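Local coordinates for beta-N-acetylhexosaminidase (Akkermansia muciniphila, PDB 6JEB), which hydrolyses terminal non-reducing N-acetylhexosamine residues, both N-acetylglucosamine and N-acetylgalactosamine, from beta-linked glycans and chitobiose as a zinc-containing glycoside hydrolase of family 20, at residues Pro227-Val232 with Cys267-Glu272; Phe205-Pro210 with Thr261-Lys266; Asp189-Asn194 with Lys222-Pro227. One frame throughout, in Å; residues are numbered along the deposited sequence.

Interaction 1 of 3, residues Pro227-Val232 with Cys267-Glu272; sequences PQKPEV and CPLCRE. With ZN (zinc ion), chain B.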
ATOM      1  N   PRO A 227      -6.408  25.910   7.561  1.00 14.40           N
ATOM      2  CA  PRO A 227      -5.570  26.468   6.487  1.00 15.32           C
ATOM      3  C   PRO A 227      -5.220  27.933   6.675  1.00 15.23           C
ATOM      4  O   PRO A 227      -4.361  28.436   5.941  1.00 17.35           O
ATOM      5  CB  PRO A 227      -6.423  26.269   5.223  1.00 17.00           C
ATOM      6  CG  PRO A 227      -7.407  25.196   5.582  1.00 16.42           C
ATOM      7  CD  PRO A 227      -7.692  25.401   7.051  1.00 15.74           C
ATOM      8  N   GLN A 228      -5.860  28.635   7.611  1.00 15.47           N
ATOM      9  CA  GLN A 228      -5.575  30.055   7.780  1.00 15.63           C
ATOM     10  C   GLN A 228      -4.370  30.321   8.663  1.00 17.52           C
ATOM     11  O   GLN A 228      -3.948  31.478   8.779  1.00 18.85           O
ATOM     12  CB  GLN A 228      -6.787  30.781   8.372  1.00 15.92           C
ATOM     13  CG  GLN A 228      -8.137  30.328   7.811  1.00 16.91           C
ATOM     14  CD  GLN A 228      -8.123  30.086   6.306  1.00 17.99           C
ATOM     15  OE1 GLN A 228      -7.428  30.770   5.544  1.00 19.39           O
ATOM     16  NE2 GLN A 228      -8.903  29.112   5.871  1.00 17.52           N
ATOM     17  N   LYS A 229      -3.794  29.296   9.274  1.00 17.47           N
ATOM     18  CA  LYS A 229      -2.753  29.506  10.269  0.50 18.60           C
ATOM     19  C   LYS A 229      -1.380  29.359   9.636  1.00 18.02           C
ATOM     20  O   LYS A 229      -1.084  28.301   9.055  1.00 18.08           O
ATOM     21  CB  LYS A 229      -2.925  28.519  11.414  0.50 20.82           C
ATOM     22  CG  LYS A 229      -4.288  28.666  12.078  0.50 21.59           C
ATOM     23  CD  LYS A 229      -4.225  28.349  13.552  0.50 21.65           C
ATOM     24  CE  LYS A 229      -5.558  28.593  14.222  0.50 22.24           C
ATOM     25  NZ  LYS A 229      -5.568  28.083  15.627  0.50 20.99           N
ATOM     26  N   PRO A 230      -0.522  30.381   9.713  1.00 16.95           N
ATOM     27  CA  PRO A 230       0.794  30.276   9.067  1.00 17.94           C
ATOM     28  C   PRO A 230       1.631  29.139   9.606  1.00 17.01           C
ATOM     29  O   PRO A 230       2.445  28.574   8.864  1.00 17.32           O
ATOM     30  CB  PRO A 230       1.442  31.639   9.350  1.00 19.74           C
ATOM     31  CG  PRO A 230       0.687  32.188  10.537  1.00 21.71           C
ATOM     32  CD  PRO A 230      -0.722  31.681  10.379  1.00 19.23           C
ATOM     33  N   GLU A 231       1.464  28.785  10.882  1.00 17.91           N
ATOM     34  CA  GLU A 231       2.217  27.682  11.475  0.50 16.70           C
ATOM     35  C   GLU A 231       1.949  26.363  10.765  1.00 15.39           C
ATOM     36  O   GLU A 231       2.819  25.489  10.720  1.00 16.76           O
ATOM     37  CB  GLU A 231       1.823  27.521  12.942  0.50 18.68           C
ATOM     38  CG  GLU A 231       2.196  28.679  13.836  0.50 20.32           C
ATOM     39  CD  GLU A 231       1.163  29.798  13.843  0.50 20.21           C
ATOM     40  OE1 GLU A 231       0.152  29.731  13.094  0.50 14.35           O
ATOM     41  OE2 GLU A 231       1.372  30.750  14.617  0.50 26.64           O
ATOM     42  N   VAL A 232       0.727  26.189  10.253  1.00 15.21           N
ATOM     43  CA  VAL A 232       0.378  24.958   9.549  1.00 15.38           C
ATOM     44  C   VAL A 232       1.242  24.807   8.305  1.00 15.36           C
ATOM     45  O   VAL A 232       1.797  23.737   8.033  1.00 15.31           O
ATOM     46  CB  VAL A 232      -1.124  24.953   9.203  1.00 16.30           C
ATOM     47  CG1 VAL A 232      -1.438  23.879   8.178  1.00 18.88           C
ATOM     48  CG2 VAL A 232      -1.947  24.755  10.462  1.00 17.81           C
ATOM     49  N   CYS A 267     -15.328  27.550  11.935  1.00 15.89           N
ATOM     50  CA  CYS A 267     -14.120  28.256  12.347  1.00 15.46           C
ATOM     51  C   CYS A 267     -14.224  29.748  12.036  1.00 16.51           C
ATOM     52  O   CYS A 267     -14.513  30.121  10.891  1.00 17.15           O
ATOM     53  CB  CYS A 267     -12.917  27.667  11.615  1.00 14.83           C
ATOM     54  SG  CYS A 267     -11.382  28.594  11.881  1.00 15.55           S
ATOM     55  N   PRO A 268     -13.981  30.630  13.013  1.00 16.50           N
ATOM     56  CA  PRO A 268     -14.072  32.067  12.723  1.00 17.04           C
ATOM     57  C   PRO A 268     -13.020  32.547  11.741  1.00 16.90           C
ATOM     58  O   PRO A 268     -13.272  33.513  11.007  1.00 19.08           O
ATOM     59  CB  PRO A 268     -13.916  32.724  14.106  1.00 17.77           C
ATOM     60  CG  PRO A 268     -13.180  31.702  14.916  1.00 20.59           C
ATOM     61  CD  PRO A 268     -13.682  30.368  14.430  1.00 17.92           C
ATOM     62  N   LEU A 269     -11.849  31.901  11.696  1.00 15.33           N
ATOM     63  CA  LEU A 269     -10.843  32.272  10.708  1.00 14.21           C
ATOM     64  C   LEU A 269     -11.233  31.778   9.322  1.00 15.07           C
ATOM     65  O   LEU A 269     -11.140  32.520   8.338  1.00 17.24           O
ATOM     66  CB  LEU A 269      -9.480  31.696  11.095  1.00 14.29           C
ATOM     67  CG  LEU A 269      -8.927  32.144  12.448  1.00 14.65           C
ATOM     68  CD1 LEU A 269      -7.589  31.455  12.693  1.00 17.00           C
ATOM     69  CD2 LEU A 269      -8.781  33.657  12.510  1.00 17.00           C
ATOM     70  N   CYS A 270     -11.660  30.514   9.224  1.00 15.75           N
ATOM     71  CA  CYS A 270     -12.019  29.963   7.920  1.00 16.26           C
ATOM     72  C   CYS A 270     -13.250  30.644   7.332  1.00 16.62           C
ATOM     73  O   CYS A 270     -13.334  30.809   6.109  1.00 18.90           O
ATOM     74  CB  CYS A 270     -12.228  28.451   8.009  1.00 16.17           C
ATOM     75  SG  CYS A 270     -10.703  27.510   8.306  1.00 16.54           S
ATOM     76  N   ARG A 271     -14.209  31.048   8.172  1.00 17.21           N
ATOM     77  CA  ARG A 271     -15.389  31.737   7.653  1.00 18.21           C
ATOM     78  C   ARG A 271     -15.003  32.986   6.874  1.00 19.53           C
ATOM     79  O   ARG A 271     -15.483  33.205   5.757  1.00 20.50           O
ATOM     80  CB  ARG A 271     -16.341  32.097   8.793  1.00 18.41           C
ATOM     81  CG  ARG A 271     -17.156  30.924   9.253  1.00 19.04           C
ATOM     82  CD  ARG A 271     -17.985  31.269  10.462  1.00 20.60           C
ATOM     83  NE  ARG A 271     -18.961  30.218  10.704  1.00 23.19           N
ATOM     84  CZ  ARG A 271     -19.885  30.249  11.655  1.00 26.02           C
ATOM     85  NH1 ARG A 271     -19.974  31.294  12.471  1.00 28.72           N
ATOM     86  NH2 ARG A 271     -20.722  29.229  11.781  1.00 26.17           N
ATOM     87  N   GLU A 272     -14.136  33.824   7.450  1.00 19.56           N
ATOM     88  CA  GLU A 272     -13.755  35.054   6.763  1.00 21.04           C
ATOM     89  C   GLU A 272     -12.800  34.790   5.609  1.00 21.25           C
ATOM     90  O   GLU A 272     -12.819  35.522   4.614  1.00 22.22           O
ATOM     91  CB  GLU A 272     -13.144  36.057   7.738  1.00 21.58           C
ATOM     92  CG  GLU A 272     -14.162  36.873   8.476  1.00 23.71           C
ATOM     93  CD  GLU A 272     -15.074  37.664   7.543  1.00 26.08           C
ATOM     94  OE1 GLU A 272     -14.579  38.457   6.712  1.00 27.42           O
ATOM     95  OE2 GLU A 272     -16.298  37.479   7.633  1.00 29.26           O
TER
HETATM   96 ZN    ZN B 501     -10.006  27.242  10.557  1.00 16.03          ZN
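A glutamine amide donates to a metal-bound thiolate here: Gln-228 NE2 lies 3.4 Å from Cys-270 SG, and the bond is nearly straight, with an N-H...S angle of 173°. The sulfur sits in the plane of the amide, so the N-H points squarely at it. With CG beside the backbone N (chi1 -40°) and the chain bent at chi2 (-41°), the amide folds back toward the start of helix 268-277. The bent chain also packs by its middle, CG of Gln-228 resting 3.8 Å from CB of Leu-269. Farther along, in the conformer modelled here, CE of Lys-229 lies against CD1 of Leu-269, the two chains crossing at about a right angle, while the lysine ammonium reaches the carbonyl oxygens of Phe-205 and Glu-203. Pro-227 places its CD 3.9 Å from Cys-270 SG.

Within 267-272 the two cysteines converge on the zinc ion, which Cys-267 SG binds at 2.3 Å and Cys-270 SG at 2.4 Å. Cys-267 is also the N-cap of the helix, its SG accepting from the backbone N of Cys-270 at 3.3 Å. Each of these thiolates therefore takes an N-H as well as the metal, which would probably spread some of the negative charge that four sulfurs bring to one zinc. Cys-206 and Cys-226 supply the other two ligands. Two cysteines with two residues between them, the first capping the helix that carries the second and receiving the N-H of that second cysteine, are characteristic of the CxxC half of a Cys4 zinc site, probably a structural one.

Interaction 2 of 3, residues Phe205-Pro210 with Thr261-Lys266; sequences FCFPKP and TELWEK. With ZN (zinc ion), chain B.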
ATOM      1  N   PHE A 205      -4.989  23.955  14.700  1.00 13.69           N
ATOM      2  CA  PHE A 205      -6.367  23.570  14.434  1.00 13.91           C
ATOM      3  C   PHE A 205      -7.318  24.739  14.661  1.00 13.64           C
ATOM      4  O   PHE A 205      -7.018  25.676  15.405  1.00 15.65           O
ATOM      5  CB  PHE A 205      -6.753  22.354  15.289  1.00 13.53           C
ATOM      6  CG  PHE A 205      -5.986  21.120  14.910  1.00 13.39           C
ATOM      7  CD1 PHE A 205      -4.664  20.960  15.312  1.00 13.34           C
ATOM      8  CD2 PHE A 205      -6.558  20.165  14.088  1.00 14.49           C
ATOM      9  CE1 PHE A 205      -3.931  19.845  14.910  1.00 13.65           C
ATOM     10  CE2 PHE A 205      -5.843  19.042  13.692  1.00 13.67           C
ATOM     11  CZ  PHE A 205      -4.527  18.875  14.103  1.00 13.62           C
ATOM     12  N   CYS A 206      -8.481  24.668  14.000  1.00 14.32           N
ATOM     13  CA  CYS A 206      -9.467  25.743  14.097  1.00 15.07           C
ATOM     14  C   CYS A 206      -9.916  25.963  15.536  1.00 16.06           C
ATOM     15  O   CYS A 206     -10.133  27.107  15.962  1.00 17.66           O
ATOM     16  CB  CYS A 206     -10.685  25.415  13.232  1.00 14.81           C
ATOM     17  SG  CYS A 206     -10.333  25.114  11.485  1.00 15.82           S
ATOM     18  N   PHE A 207     -10.085  24.878  16.290  1.00 15.76           N
ATOM     19  CA  PHE A 207     -10.583  24.924  17.663  1.00 16.15           C
ATOM     20  C   PHE A 207      -9.571  24.206  18.546  1.00 15.18           C
ATOM     21  O   PHE A 207      -9.737  23.022  18.878  1.00 17.29           O
ATOM     22  CB  PHE A 207     -11.993  24.336  17.759  1.00 17.27           C
ATOM     23  CG  PHE A 207     -13.019  25.130  16.998  1.00 16.97           C
ATOM     24  CD1 PHE A 207     -13.639  26.227  17.588  1.00 17.76           C
ATOM     25  CD2 PHE A 207     -13.342  24.810  15.686  1.00 17.86           C
ATOM     26  CE1 PHE A 207     -14.566  26.981  16.893  1.00 18.02           C
ATOM     27  CE2 PHE A 207     -14.280  25.556  14.981  1.00 17.60           C
ATOM     28  CZ  PHE A 207     -14.893  26.643  15.590  1.00 18.03           C
ATOM     29  N   PRO A 208      -8.507  24.897  18.948  1.00 15.95           N
ATOM     30  CA  PRO A 208      -7.453  24.244  19.734  1.00 16.50           C
ATOM     31  C   PRO A 208      -7.980  23.735  21.069  1.00 17.86           C
ATOM     32  O   PRO A 208      -8.687  24.441  21.800  1.00 19.41           O
ATOM     33  CB  PRO A 208      -6.407  25.351  19.920  1.00 17.51           C
ATOM     34  CG  PRO A 208      -6.665  26.303  18.797  1.00 19.94           C
ATOM     35  CD  PRO A 208      -8.161  26.286  18.606  1.00 17.37           C
ATOM     36  N   LYS A 209      -7.626  22.491  21.378  1.00 17.28           N
ATOM     37  CA  LYS A 209      -8.035  21.823  22.609  1.00 18.66           C
ATOM     38  C   LYS A 209      -6.762  21.325  23.278  1.00 18.81           C
ATOM     39  O   LYS A 209      -6.280  20.222  22.984  1.00 18.40           O
ATOM     40  CB  LYS A 209      -9.016  20.693  22.311  1.00 18.55           C
ATOM     41  CG  LYS A 209     -10.319  21.181  21.668  1.00 21.46           C
ATOM     42  CD  LYS A 209     -11.111  20.016  21.068  1.00 23.01           C
ATOM     43  CE  LYS A 209     -12.286  20.494  20.244  1.00 25.50           C
ATOM     44  NZ  LYS A 209     -11.828  21.157  19.001  1.00 21.16           N
ATOM     45  N   PRO A 210      -6.172  22.124  24.169  1.00 21.08           N
ATOM     46  CA  PRO A 210      -4.914  21.703  24.812  1.00 23.10           C
ATOM     47  C   PRO A 210      -5.017  20.393  25.573  1.00 22.85           C
ATOM     48  O   PRO A 210      -3.994  19.714  25.743  1.00 23.90           O
ATOM     49  CB  PRO A 210      -4.586  22.876  25.747  1.00 26.79           C
ATOM     50  CG  PRO A 210      -5.279  24.045  25.138  1.00 29.84           C
ATOM     51  CD  PRO A 210      -6.543  23.507  24.518  1.00 24.53           C
ATOM     52  N   THR A 261     -16.213  18.501   7.167  1.00 17.75           N
ATOM     53  CA  THR A 261     -15.799  19.898   7.182  1.00 17.60           C
ATOM     54  C   THR A 261     -16.559  20.755   8.189  1.00 18.03           C
ATOM     55  O   THR A 261     -16.428  21.982   8.154  1.00 19.01           O
ATOM     56  CB  THR A 261     -15.897  20.496   5.783  1.00 19.21           C
ATOM     57  OG1 THR A 261     -17.197  20.234   5.254  1.00 20.78           O
ATOM     58  CG2 THR A 261     -14.837  19.885   4.861  1.00 19.91           C
ATOM     59  N   GLU A 262     -17.312  20.135   9.099  1.00 17.67           N
ATOM     60  CA  GLU A 262     -18.087  20.867  10.100  1.00 19.07           C
ATOM     61  C   GLU A 262     -17.259  21.937  10.811  1.00 18.75           C
ATOM     62  O   GLU A 262     -17.717  23.072  10.989  1.00 20.06           O
ATOM     63  CB  GLU A 262     -18.654  19.873  11.114  1.00 24.15           C
ATOM     64  CG  GLU A 262     -19.312  20.516  12.314  1.00 30.72           C
ATOM     65  CD  GLU A 262     -19.691  19.504  13.376  1.00 36.92           C
ATOM     66  OE1 GLU A 262     -19.839  18.311  13.037  1.00 38.57           O
ATOM     67  OE2 GLU A 262     -19.832  19.901  14.551  1.00 39.87           O
ATOM     68  N   LEU A 263     -16.040  21.593  11.241  1.00 17.42           N
ATOM     69  CA  LEU A 263     -15.264  22.563  12.012  1.00 17.01           C
ATOM     70  C   LEU A 263     -14.700  23.679  11.139  1.00 16.80           C
ATOM     71  O   LEU A 263     -14.564  24.813  11.615  1.00 18.39           O
ATOM     72  CB  LEU A 263     -14.173  21.878  12.842  1.00 17.27           C
ATOM     73  CG  LEU A 263     -14.691  20.932  13.932  1.00 18.06           C
ATOM     74  CD1 LEU A 263     -13.557  20.466  14.851  1.00 18.32           C
ATOM     75  CD2 LEU A 263     -15.807  21.586  14.743  1.00 19.41           C
ATOM     76  N   TRP A 264     -14.359  23.387   9.875  1.00 16.19           N
ATOM     77  CA  TRP A 264     -14.021  24.461   8.943  1.00 16.10           C
ATOM     78  C   TRP A 264     -15.198  25.411   8.755  1.00 15.66           C
ATOM     79  O   TRP A 264     -15.017  26.635   8.699  1.00 18.36           O
ATOM     80  CB  TRP A 264     -13.612  23.888   7.588  1.00 15.89           C
ATOM     81  CG  TRP A 264     -12.188  23.434   7.497  1.00 15.25           C
ATOM     82  CD1 TRP A 264     -11.243  23.437   8.498  1.00 15.34           C
ATOM     83  CD2 TRP A 264     -11.530  22.937   6.326  1.00 15.68           C
ATOM     84  NE1 TRP A 264     -10.048  22.951   8.015  1.00 15.28           N
ATOM     85  CE2 TRP A 264     -10.198  22.640   6.686  1.00 14.76           C
ATOM     86  CE3 TRP A 264     -11.940  22.711   5.005  1.00 16.51           C
ATOM     87  CZ2 TRP A 264      -9.271  22.132   5.772  1.00 16.03           C
ATOM     88  CZ3 TRP A 264     -11.022  22.205   4.099  1.00 16.50           C
ATOM     89  CH2 TRP A 264      -9.702  21.916   4.486  1.00 16.17           C
ATOM     90  N   GLU A 265     -16.411  24.864   8.633  1.00 17.57           N
ATOM     91  CA  GLU A 265     -17.583  25.719   8.463  1.00 19.12           C
ATOM     92  C   GLU A 265     -17.735  26.674   9.638  1.00 19.65           C
ATOM     93  O   GLU A 265     -18.058  27.852   9.447  1.00 19.97           O
ATOM     94  CB  GLU A 265     -18.851  24.876   8.294  1.00 21.37           C
ATOM     95  CG  GLU A 265     -20.065  25.677   7.809  1.00 24.43           C
ATOM     96  CD  GLU A 265     -20.721  26.494   8.913  1.00 27.63           C
ATOM     97  OE1 GLU A 265     -20.743  26.023  10.069  1.00 29.80           O
ATOM     98  OE2 GLU A 265     -21.202  27.612   8.623  1.00 29.95           O
ATOM     99  N   LYS A 266     -17.487  26.185  10.859  1.00 18.47           N
ATOM    100  CA  LYS A 266     -17.697  26.970  12.071  1.00 19.27           C
ATOM    101  C   LYS A 266     -16.519  27.857  12.436  1.00 17.18           C
ATOM    102  O   LYS A 266     -16.703  28.825  13.184  1.00 19.06           O
ATOM    103  CB  LYS A 266     -17.965  26.039  13.258  1.00 20.08           C
ATOM    104  CG  LYS A 266     -19.289  25.321  13.186  1.00 24.13           C
ATOM    105  CD  LYS A 266     -19.474  24.377  14.353  1.00 28.96           C
ATOM    106  CE  LYS A 266     -20.819  23.668  14.251  1.00 36.38           C
ATOM    107  NZ  LYS A 266     -21.027  22.691  15.356  1.00 42.00           N
TER
HETATM  108 ZN    ZN B 501     -10.006  27.242  10.557  1.00 16.03          ZN
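An irregular segment, 205-210, runs past the short helix 262-266, coming nearest where the CA atoms of Cys-206 and Leu-263 stand 6.9 Å apart. The contact belongs to the Cys4 zinc site of the catalytic domain, for Cys-206 SG binds the metal at 2.3 Å. Cys-206 SG also makes a sulfur-aromatic contact with Trp-264, meeting the edge of the indole 3.5 Å from its CD1 and lying 77° off the normal of the five-membered ring. The indole NE1 is used elsewhere, donating to the carbonyl oxygen of Val-225.

Phe-207 does most of the remaining packing. Its ring comes edge-on to the helix backbone, with CE2 of Phe-207 3.5 Å from Leu-263 O, which lies in the ring plane. CZ of Phe-207 reaches CB of Lys-266 at 3.9 Å, and its CD2 meets CD2 of Leu-263 at 4.2 Å. With CG anti to the carbonyl carbon (chi1 -65°), the ring swings out from the loop across to the helix. A serine in place of Phe-207 would probably open a gap beside Leu-263 and CB of Lys-266 and leave the loop less firmly seated next to its metal ligand. Lys-266 itself extends away along the helix to a salt bridge with Glu-262. On the loop, Lys-209 curls back: it pairs with Glu-223, and its NZ also donates to Phe-207 O at 2.8 Å, on a lone pair in the carbonyl plane.

Interaction 3 of 3, residues Asp189-Asn194 with Lys222-Pro227; sequences DMPGHN and KELVCP. With ZN (zinc ion), chain B.
Pro-191 O takes the one direct hydrogen bond between the segments, from Val-225 N at 3.2 Å, with the donor tilted 24° from the carbonyl plane. Asn-194 ND2, in its own segment, bonds to Pro-191 O at 3.0 Å from the other face, standing well above that plane. Leu-224 CA adds a CA-H...O contact to Pro-191 O at 3.3 Å. A water forms the second polar link, accepting from Asn-194 N at 2.8 Å and donating to Glu-223 O at 2.6 Å.

Apolar contacts close round these bonds. CB of Pro-191, which follows a cis peptide bond, meets CG2 of Val-225 at 3.8 Å; the other branch, CG1, anti to the carbonyl carbon (chi1 -70°), is thereby brought 3.7 Å from ND2 of Asn-194. Leu-224 CD2 presses on CA of Gly-192 at 3.6 Å. Trp-264 of helix 262-266 touches both Pro-191 and Leu-224.

His-193, pointing away from this contact, hydrogen-bonds Asp-130 and Glu-258 of the charge relay, whereas Cys-226 binds the zinc ion. Gripped from opposite faces, the buried Pro-191 carbonyl fixes the catalytic histidine's loop against the zinc-bound segment.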
ATOM      1  N   ASP A 189      -1.288  12.155   6.342  1.00 12.08           N
ATOM      2  CA  ASP A 189      -2.723  12.295   6.119  1.00 12.07           C
ATOM      3  C   ASP A 189      -3.190  13.680   6.586  1.00 11.51           C
ATOM      4  O   ASP A 189      -2.906  14.105   7.713  1.00 12.69           O
ATOM      5  CB  ASP A 189      -3.462  11.162   6.842  1.00 13.37           C
ATOM      6  CG  ASP A 189      -4.883  10.952   6.336  1.00 13.58           C
ATOM      7  OD1 ASP A 189      -5.465  11.887   5.746  1.00 14.46           O
ATOM      8  OD2 ASP A 189      -5.423   9.834   6.557  1.00 12.75           O
ATOM      9  N   MET A 190      -3.875  14.404   5.703  1.00 12.24           N
ATOM     10  CA  MET A 190      -4.371  15.738   6.009  1.00 11.95           C
ATOM     11  C   MET A 190      -5.594  15.994   5.142  1.00 12.94           C
ATOM     12  O   MET A 190      -5.738  15.384   4.078  1.00 14.73           O
ATOM     13  CB  MET A 190      -3.295  16.788   5.711  1.00 12.79           C
ATOM     14  CG  MET A 190      -2.796  16.744   4.281  1.00 15.13           C
ATOM     15  SD  MET A 190      -1.420  17.867   3.998  1.00 19.70           S
ATOM     16  CE  MET A 190      -0.074  16.927   4.663  1.00 19.83           C
ATOM     17  N   PRO A 191      -6.498  16.899   5.564  1.00 13.23           N
ATOM     18  CA  PRO A 191      -6.426  17.713   6.780  1.00 13.38           C
ATOM     19  C   PRO A 191      -6.961  17.011   8.029  1.00 12.97           C
ATOM     20  O   PRO A 191      -6.784  17.543   9.129  1.00 13.53           O
ATOM     21  CB  PRO A 191      -7.298  18.923   6.427  1.00 14.44           C
ATOM     22  CG  PRO A 191      -8.365  18.348   5.520  1.00 15.79           C
ATOM     23  CD  PRO A 191      -7.654  17.264   4.721  1.00 13.93           C
ATOM     24  N   GLY A 192      -7.600  15.855   7.868  1.00 13.34           N
ATOM     25  CA  GLY A 192      -8.149  15.102   8.974  1.00 13.58           C
ATOM     26  C   GLY A 192      -7.254  13.963   9.407  1.00 13.07           C
ATOM     27  O   GLY A 192      -6.049  13.939   9.130  1.00 14.05           O
ATOM     28  N   HIS A 193      -7.856  12.994  10.097  1.00 11.65           N
ATOM     29  CA  HIS A 193      -7.108  11.896  10.707  1.00 11.72           C
ATOM     30  C   HIS A 193      -5.903  12.431  11.477  1.00 12.31           C
ATOM     31  O   HIS A 193      -4.791  11.897  11.407  1.00 12.65           O
ATOM     32  CB  HIS A 193      -6.719  10.835   9.670  1.00 12.65           C
ATOM     33  CG  HIS A 193      -7.820   9.862   9.381  1.00 12.36           C
ATOM     34  ND1 HIS A 193      -8.049   8.754  10.170  1.00 12.86           N
ATOM     35  CD2 HIS A 193      -8.774   9.844   8.417  1.00 13.36           C
ATOM     36  CE1 HIS A 193      -9.083   8.082   9.692  1.00 14.27           C
ATOM     37  NE2 HIS A 193      -9.544   8.723   8.629  1.00 14.40           N
ATOM     38  N   ASN A 194      -6.153  13.487  12.255  1.00 12.13           N
ATOM     39  CA  ASN A 194      -5.088  14.309  12.812  1.00 12.28           C
ATOM     40  C   ASN A 194      -5.187  14.461  14.326  1.00 12.48           C
ATOM     41  O   ASN A 194      -4.658  15.435  14.876  1.00 13.47           O
ATOM     42  CB  ASN A 194      -5.058  15.686  12.135  1.00 12.86           C
ATOM     43  CG  ASN A 194      -3.928  15.817  11.130  1.00 12.54           C
ATOM     44  OD1 ASN A 194      -2.861  15.223  11.298  1.00 13.48           O
ATOM     45  ND2 ASN A 194      -4.145  16.618  10.094  1.00 14.59           N
ATOM     46  N   LYS A 222     -13.241  14.840  13.872  1.00 16.31           N
ATOM     47  CA  LYS A 222     -13.610  16.017  13.093  1.00 17.81           C
ATOM     48  C   LYS A 222     -12.520  17.079  13.067  1.00 16.25           C
ATOM     49  O   LYS A 222     -12.724  18.140  12.466  1.00 18.10           O
ATOM     50  CB  LYS A 222     -14.901  16.642  13.644  1.00 21.16           C
ATOM     51  CG  LYS A 222     -16.109  15.719  13.633  1.00 26.80           C
ATOM     52  CD  LYS A 222     -17.318  16.395  14.274  1.00 32.24           C
ATOM     53  CE  LYS A 222     -18.546  15.499  14.222  1.00 36.64           C
ATOM     54  NZ  LYS A 222     -19.735  16.131  14.870  1.00 40.28           N
ATOM     55  N   GLU A 223     -11.371  16.827  13.697  1.00 15.33           N
ATOM     56  CA  GLU A 223     -10.332  17.843  13.856  1.00 15.56           C
ATOM     57  C   GLU A 223      -9.552  18.014  12.556  1.00 15.47           C
ATOM     58  O   GLU A 223      -8.769  17.140  12.172  1.00 18.22           O
ATOM     59  CB  GLU A 223      -9.398  17.445  14.995  1.00 17.48           C
ATOM     60  CG  GLU A 223     -10.065  17.423  16.353  1.00 19.23           C
ATOM     61  CD  GLU A 223     -10.518  18.800  16.795  1.00 22.80           C
ATOM     62  OE1 GLU A 223      -9.924  19.800  16.335  1.00 24.31           O
ATOM     63  OE2 GLU A 223     -11.464  18.887  17.604  1.00 23.48           O
ATOM     64  N   LEU A 224      -9.734  19.149  11.887  1.00 14.48           N
ATOM     65  CA  LEU A 224      -8.988  19.468  10.678  1.00 13.58           C
ATOM     66  C   LEU A 224      -7.984  20.575  10.975  1.00 13.40           C
ATOM     67  O   LEU A 224      -8.296  21.531  11.697  1.00 15.22           O
ATOM     68  CB  LEU A 224      -9.928  19.944   9.559  1.00 13.75           C
ATOM     69  CG  LEU A 224     -11.116  19.050   9.187  1.00 15.04           C
ATOM     70  CD1 LEU A 224     -11.774  19.544   7.912  1.00 16.22           C
ATOM     71  CD2 LEU A 224     -10.696  17.594   9.024  1.00 16.43           C
ATOM     72  N   VAL A 225      -6.778  20.459  10.407  1.00 13.08           N
ATOM     73  CA  VAL A 225      -5.853  21.585  10.480  1.00 13.05           C
ATOM     74  C   VAL A 225      -6.511  22.814   9.848  1.00 13.59           C
ATOM     75  O   VAL A 225      -7.321  22.710   8.916  1.00 15.69           O
ATOM     76  CB  VAL A 225      -4.490  21.285   9.833  1.00 13.73           C
ATOM     77  CG1 VAL A 225      -3.711  20.270  10.667  1.00 15.04           C
ATOM     78  CG2 VAL A 225      -4.666  20.805   8.379  1.00 15.06           C
ATOM     79  N   CYS A 226      -6.183  23.991  10.381  1.00 14.95           N
ATOM     80  CA  CYS A 226      -6.794  25.226   9.908  1.00 14.46           C
ATOM     81  C   CYS A 226      -5.930  25.828   8.807  1.00 14.98           C
ATOM     82  O   CYS A 226      -4.796  26.242   9.085  1.00 15.13           O
ATOM     83  CB  CYS A 226      -6.946  26.216  11.053  1.00 14.51           C
ATOM     84  SG  CYS A 226      -7.724  27.761  10.498  1.00 15.63           S
ATOM     85  N   PRO A 227      -6.408  25.910   7.561  1.00 14.40           N
ATOM     86  CA  PRO A 227      -5.570  26.468   6.487  1.00 15.32           C
ATOM     87  C   PRO A 227      -5.220  27.933   6.675  1.00 15.23           C
ATOM     88  O   PRO A 227      -4.361  28.436   5.941  1.00 17.35           O
ATOM     89  CB  PRO A 227      -6.423  26.269   5.223  1.00 17.00           C
ATOM     90  CG  PRO A 227      -7.407  25.196   5.582  1.00 16.42           C
ATOM     91  CD  PRO A 227      -7.692  25.401   7.051  1.00 15.74           C
TER
HETATM   92 ZN    ZN B 501     -10.006  27.242  10.557  1.00 16.03          ZN
HETATM   93  O   HOH W   1      -8.663  14.619  12.814  1.00 18.82           O

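In the fold
All three interactions lie within the catalytic domain, in the connections that follow strand 183-187 and strand 251-253, the third and fourth strands of the TIM barrel. Centres of interactions 1 and 2 are about 9 Å apart, as are those of 2 and 3; those of 1 and 3 are about 12 Å apart. Interaction 3 closes before interaction 1 opens, sharing Pro-227 with it, while interaction 2 alternates with both along the chain. One zinc ion joins them, and a salt bridge from Lys-222 to Glu-262 ties interaction 2 to 3. Depth increases from the surface contact of interaction 1 to the buried 189-194, linking the metal site to the active-site loop.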